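Local structure of lithostathine (Homo sapiens, 1QDD) at residues A[13-18]-A[23-28]; A[117-122]-A[126-131]. The protein might inhibit spontaneous calcium carbonate precipitation and may be associated with neuronal sprouting and with brain and pancreas regeneration. The protein carries 1 engineered substitution. All blocks are in the same frame, centred on the assembly; numbering follows the deposited sequence. Where two conformers were deposited one is given.

Contact 1. Residues A[13-18]-A[23-28]; sequences SCPEGT and SYCYYF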
# COMPACT_ATOMS: atom_id res chain seq x y z
N SER A 13 -12.38 -7.73 -14.33
CA SER A 13 -13.02 -7.67 -13.02
C SER A 13 -12.10 -8.25 -11.95
O SER A 13 -11.42 -9.24 -12.20
CB SER A 13 -14.32 -8.47 -13.02
OG SER A 13 -15.39 -7.71 -13.56
N CYS A 14 -12.15 -7.69 -10.75
CA CYS A 14 -11.34 -8.19 -9.63
C CYS A 14 -12.12 -9.24 -8.85
O CYS A 14 -13.34 -9.15 -8.72
CB CYS A 14 -10.97 -7.02 -8.73
SG CYS A 14 -9.90 -5.76 -9.49
N PRO A 15 -11.42 -10.20 -8.25
CA PRO A 15 -12.07 -11.26 -7.49
C PRO A 15 -12.77 -10.82 -6.22
O PRO A 15 -12.48 -9.76 -5.66
CB PRO A 15 -10.95 -12.24 -7.19
CG PRO A 15 -9.66 -11.57 -7.50
CD PRO A 15 -9.96 -10.39 -8.39
N GLU A 16 -13.68 -11.66 -5.70
CA GLU A 16 -14.38 -11.40 -4.46
C GLU A 16 -13.41 -11.01 -3.35
O GLU A 16 -12.39 -11.66 -3.15
CB GLU A 16 -15.20 -12.61 -3.97
CG GLU A 16 -15.91 -12.45 -2.65
CD GLU A 16 -16.34 -13.71 -1.92
OE1 GLU A 16 -16.04 -14.83 -2.37
OE2 GLU A 16 -16.99 -13.59 -0.85
N GLY A 17 -13.73 -9.95 -2.62
CA GLY A 17 -12.90 -9.47 -1.53
C GLY A 17 -11.88 -8.42 -1.95
O GLY A 17 -11.18 -7.86 -1.11
N THR A 18 -11.76 -8.18 -3.25
CA THR A 18 -10.81 -7.18 -3.77
C THR A 18 -11.57 -6.15 -4.60
O THR A 18 -12.69 -6.40 -5.07
CB THR A 18 -9.64 -7.78 -4.56
OG1 THR A 18 -10.06 -8.17 -5.88
CG2 THR A 18 -8.99 -8.97 -3.88
N SER A 23 -7.27 -0.34 -13.51
CA SER A 23 -6.54 -1.51 -13.99
C SER A 23 -5.84 -2.35 -12.95
O SER A 23 -5.24 -3.38 -13.28
CB SER A 23 -5.57 -1.08 -15.11
OG SER A 23 -6.29 -0.43 -16.15
N TYR A 24 -5.91 -2.01 -11.66
CA TYR A 24 -5.32 -2.79 -10.58
C TYR A 24 -6.42 -3.19 -9.60
O TYR A 24 -7.52 -2.62 -9.58
CB TYR A 24 -4.23 -1.98 -9.87
CG TYR A 24 -2.93 -1.89 -10.64
CD1 TYR A 24 -2.76 -0.98 -11.67
CD2 TYR A 24 -1.87 -2.70 -10.31
CE1 TYR A 24 -1.58 -0.93 -12.40
CE2 TYR A 24 -0.67 -2.66 -11.01
CZ TYR A 24 -0.55 -1.77 -12.05
OH TYR A 24 0.65 -1.72 -12.75
N CYS A 25 -6.14 -4.21 -8.80
CA CYS A 25 -7.02 -4.70 -7.74
C CYS A 25 -6.34 -4.48 -6.39
O CYS A 25 -5.12 -4.61 -6.27
CB CYS A 25 -7.35 -6.18 -7.91
SG CYS A 25 -8.06 -6.65 -9.50
N TYR A 26 -7.15 -4.10 -5.40
CA TYR A 26 -6.65 -3.73 -4.08
C TYR A 26 -7.42 -4.41 -2.95
O TYR A 26 -8.63 -4.62 -3.10
CB TYR A 26 -6.85 -2.21 -3.90
CG TYR A 26 -6.15 -1.27 -4.84
CD1 TYR A 26 -6.57 -1.12 -6.17
CD2 TYR A 26 -5.08 -0.47 -4.43
CE1 TYR A 26 -5.95 -0.27 -7.05
CE2 TYR A 26 -4.46 0.40 -5.31
CZ TYR A 26 -4.90 0.50 -6.61
OH TYR A 26 -4.32 1.37 -7.52
N TYR A 27 -6.78 -4.65 -1.81
CA TYR A 27 -7.52 -5.16 -0.65
C TYR A 27 -6.79 -4.81 0.64
O TYR A 27 -5.57 -4.70 0.70
CB TYR A 27 -7.78 -6.66 -0.68
CG TYR A 27 -6.57 -7.54 -0.80
CD1 TYR A 27 -5.95 -8.07 0.32
CD2 TYR A 27 -6.01 -7.84 -2.03
CE1 TYR A 27 -4.82 -8.87 0.22
CE2 TYR A 27 -4.90 -8.65 -2.16
CZ TYR A 27 -4.31 -9.16 -1.02
OH TYR A 27 -3.19 -9.97 -1.14
N PHE A 28 -7.56 -4.64 1.72
CA PHE A 28 -7.09 -4.37 3.07
C PHE A 28 -7.08 -5.68 3.86
O PHE A 28 -8.08 -6.43 3.84
CB PHE A 28 -7.99 -3.35 3.76
CG PHE A 28 -7.71 -3.14 5.23
CD1 PHE A 28 -8.64 -3.55 6.18
CD2 PHE A 28 -6.54 -2.56 5.68
CE1 PHE A 28 -8.41 -3.38 7.53
CE2 PHE A 28 -6.30 -2.39 7.02
CZ PHE A 28 -7.23 -2.79 7.96
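The disulfide between Cys-14 and Cys-25 ties the loop leading into the N-terminal beta hairpin to the second strand of that hairpin, a feature of long-form C-type lectin-like domains. It illustrates how a covalent link can fix a segment that has no backbone hydrogen bonds to the strand segment it covers. Cys-14 SG and Cys-25 SG are joined at 2.0 Å, and the torsion about S-S, -89°, lies close to the relaxed value, so the bridge is little strained. Both cysteine side chains are directed across the gap between the segments.

Beyond the bridge the chain folds back in a type II turn from Pro-15 to Thr-18, with Gly-17 at the third position, where phi is positive (91°). Pro-15 O receives two donors from one residue: Thr-18 N at 3.0 Å and Thr-18 OG1 at 2.9 Å. The hydroxyl reaches that oxygen because chi1 of 77° places OG1 between the backbone N and the carbonyl carbon. Thr-18 CG2 meanwhile lies 3.7 Å from Tyr-27 CD2, approaching the ring obliquely, with the two side chains side by side. Gly-17 O rests against Tyr-27 CB, 3.6 Å away, and Thr-18 CA sends a bent C-H contact to Tyr-26 O at 3.4 Å.

On its other face strand 24-33 looks into the domain, where the Tyr-26 hydroxyl bonds to Glu-58 and its ring meets Phe-61 edge to face. Backbone bonds join Cys-25 to Phe-142, Tyr-27 to Cys-140, and Tyr-26 to Asn-19, the residue after the turn. The chemistry implies a division of labour: the turn is held by its own hydrogen bonds, while between the two segments no conventional hydrogen bond forms, and the disulfide, van der Waals packing and a weak C-H...O contact join them.

Contact 2. Residues A[117-122]-A[126-131]; sequences SLTSST and KWKDVP
Ser-117 and Lys-128 form the hydrogen-bonded pair of a short antiparallel hairpin, in what is probably the region of the WND motif of sugar-binding relatives. Ser-117 N gives to Lys-128 O at 3.0 Å, and Lys-128 N returns a bond to Ser-117 O at 2.9 Å. One step on, Leu-118 and Trp-127 are the non-hydrogen-bonded pair, served from outside the hairpin: the Leu-118 backbone bonds to Val-76 of strand 75-78, that of Trp-127 to Ser-101 and Gly-103. A further, longer bond runs from Thr-119 N to Lys-126 O, 3.3 Å.

Where the strand gives way to a 3-10 turn, a side chain takes over from the backbone. With chi1 at 68°, Thr-122 OG1 stands between its backbone N and carbonyl carbon, from where it accepts Lys-126 N at 3.1 Å; it also shares a hydrogen bond with Thr-119 OG1 at 2.9 Å. The Thr-122 and Lys-126 side chains cross at about a right angle.

Leu-118 CD2 lies 3.5 Å from Trp-127 CD1, oblique to the indole. Ile-78 touches both side chains, and the Trp-127 and Trp-102 rings meet edge to face. Across the sheet, Thr-119 CG2 packs on Lys-128 CB at 3.9 Å, while buried Ser-117 OG is satisfied by Asn-75. Backbone bonds thus pair the strands, and a threonine hydroxyl satisfies the next amide, Lys-126 N.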
# COMPACT_ATOMS: atom_id res chain seq x y z
N SER A 117 3.70 4.09 7.34
CA SER A 117 2.30 3.74 7.55
C SER A 117 1.38 4.93 7.31
O SER A 117 1.76 6.10 7.45
CB SER A 117 2.10 3.25 8.98
OG SER A 117 2.37 4.25 9.94
N LEU A 118 0.11 4.64 7.01
CA LEU A 118 -0.99 5.59 6.98
C LEU A 118 -1.61 5.72 8.38
O LEU A 118 -1.75 4.71 9.08
CB LEU A 118 -2.09 5.12 6.04
CG LEU A 118 -1.71 4.89 4.58
CD1 LEU A 118 -2.83 4.17 3.83
CD2 LEU A 118 -1.36 6.20 3.88
N THR A 119 -2.00 6.92 8.77
CA THR A 119 -2.49 7.14 10.14
C THR A 119 -4.00 7.40 10.17
O THR A 119 -4.56 8.18 9.39
CB THR A 119 -1.72 8.30 10.81
OG1 THR A 119 -1.91 9.49 10.06
CG2 THR A 119 -0.23 8.01 10.91
N SER A 120 -4.67 6.77 11.14
CA SER A 120 -6.10 6.99 11.33
C SER A 120 -6.48 8.41 11.75
O SER A 120 -7.55 8.89 11.35
CB SER A 120 -6.69 6.01 12.34
OG SER A 120 -6.23 6.23 13.65
N SER A 121 -5.59 9.12 12.43
CA SER A 121 -5.88 10.49 12.87
C SER A 121 -6.03 11.46 11.71
O SER A 121 -6.57 12.55 11.85
CB SER A 121 -4.72 11.03 13.73
OG SER A 121 -4.50 10.21 14.87
N THR A 122 -5.47 11.13 10.55
CA THR A 122 -5.54 11.93 9.34
C THR A 122 -6.51 11.35 8.32
O THR A 122 -6.46 11.70 7.13
CB THR A 122 -4.16 12.11 8.68
OG1 THR A 122 -3.70 10.85 8.17
CG2 THR A 122 -3.17 12.69 9.68
N LYS A 126 -2.46 10.74 5.35
CA LYS A 126 -1.09 11.19 5.57
C LYS A 126 -0.22 10.07 6.12
O LYS A 126 -0.70 9.08 6.66
CB LYS A 126 -1.02 12.41 6.49
CG LYS A 126 -1.83 13.63 6.09
CD LYS A 126 -1.13 14.46 5.04
CE LYS A 126 -1.88 15.75 4.72
NZ LYS A 126 -1.36 16.35 3.45
N TRP A 127 1.09 10.21 5.94
CA TRP A 127 2.10 9.21 6.18
C TRP A 127 2.99 9.50 7.39
O TRP A 127 3.32 10.66 7.66
CB TRP A 127 3.02 9.16 4.96
CG TRP A 127 2.40 8.89 3.62
CD1 TRP A 127 1.12 8.54 3.33
CD2 TRP A 127 3.07 8.96 2.34
NE1 TRP A 127 0.92 8.38 1.97
CE2 TRP A 127 2.12 8.64 1.36
CE3 TRP A 127 4.38 9.27 1.97
CZ2 TRP A 127 2.46 8.61 -0.00
CZ3 TRP A 127 4.70 9.24 0.62
CH2 TRP A 127 3.74 8.92 -0.33
N LYS A 128 3.42 8.45 8.07
CA LYS A 128 4.37 8.55 9.17
C LYS A 128 5.44 7.48 9.02
O LYS A 128 5.14 6.35 8.68
CB LYS A 128 3.61 8.35 10.48
CG LYS A 128 4.36 8.31 11.79
CD LYS A 128 3.34 8.37 12.92
CE LYS A 128 2.83 7.02 13.37
NZ LYS A 128 2.19 7.20 14.72
N ASP A 129 6.69 7.83 9.31
CA ASP A 129 7.81 6.90 9.37
C ASP A 129 7.86 6.19 10.72
O ASP A 129 7.79 6.88 11.74
CB ASP A 129 9.15 7.58 9.10
CG ASP A 129 9.50 8.75 10.00
OD1 ASP A 129 8.65 9.65 10.14
OD2 ASP A 129 10.62 8.78 10.56
N VAL A 130 7.96 4.89 10.75
CA VAL A 130 7.94 4.07 11.96
C VAL A 130 8.92 2.91 11.83
O VAL A 130 9.38 2.61 10.72
CB VAL A 130 6.53 3.48 12.20
CG1 VAL A 130 5.49 4.50 12.63
CG2 VAL A 130 6.03 2.77 10.94
N PRO A 131 9.25 2.21 12.91
CA PRO A 131 10.14 1.07 12.85
C PRO A 131 9.54 -0.03 12.00
O PRO A 131 8.36 -0.41 12.13
CB PRO A 131 10.26 0.62 14.31
CG PRO A 131 9.95 1.84 15.11
CD PRO A 131 8.88 2.56 14.31

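How the contacts relate
Both contacts reach the same mixed sheet of the C-type lectin fold, yet they lie on opposite sides of the chain's centre, with centres 23 Å apart and nearest atoms about 8 Å apart. Each is partly buried. Contact 1 fastens an irregular loop near the N terminus to strand 24-33, which pairs with the C-terminal strand 136-143; contact 2 joins two neighbouring strands, of which 115-119 also pairs with strand 75-78. Contact 1 has a disulfide and no hydrogen bond across its segments; contact 2 has four, one of them accepted by a side chain. Contact 2 also has more of its touching residues buried, and its leucine reaches helix 56-68, which Tyr-26 of contact 1 meets too.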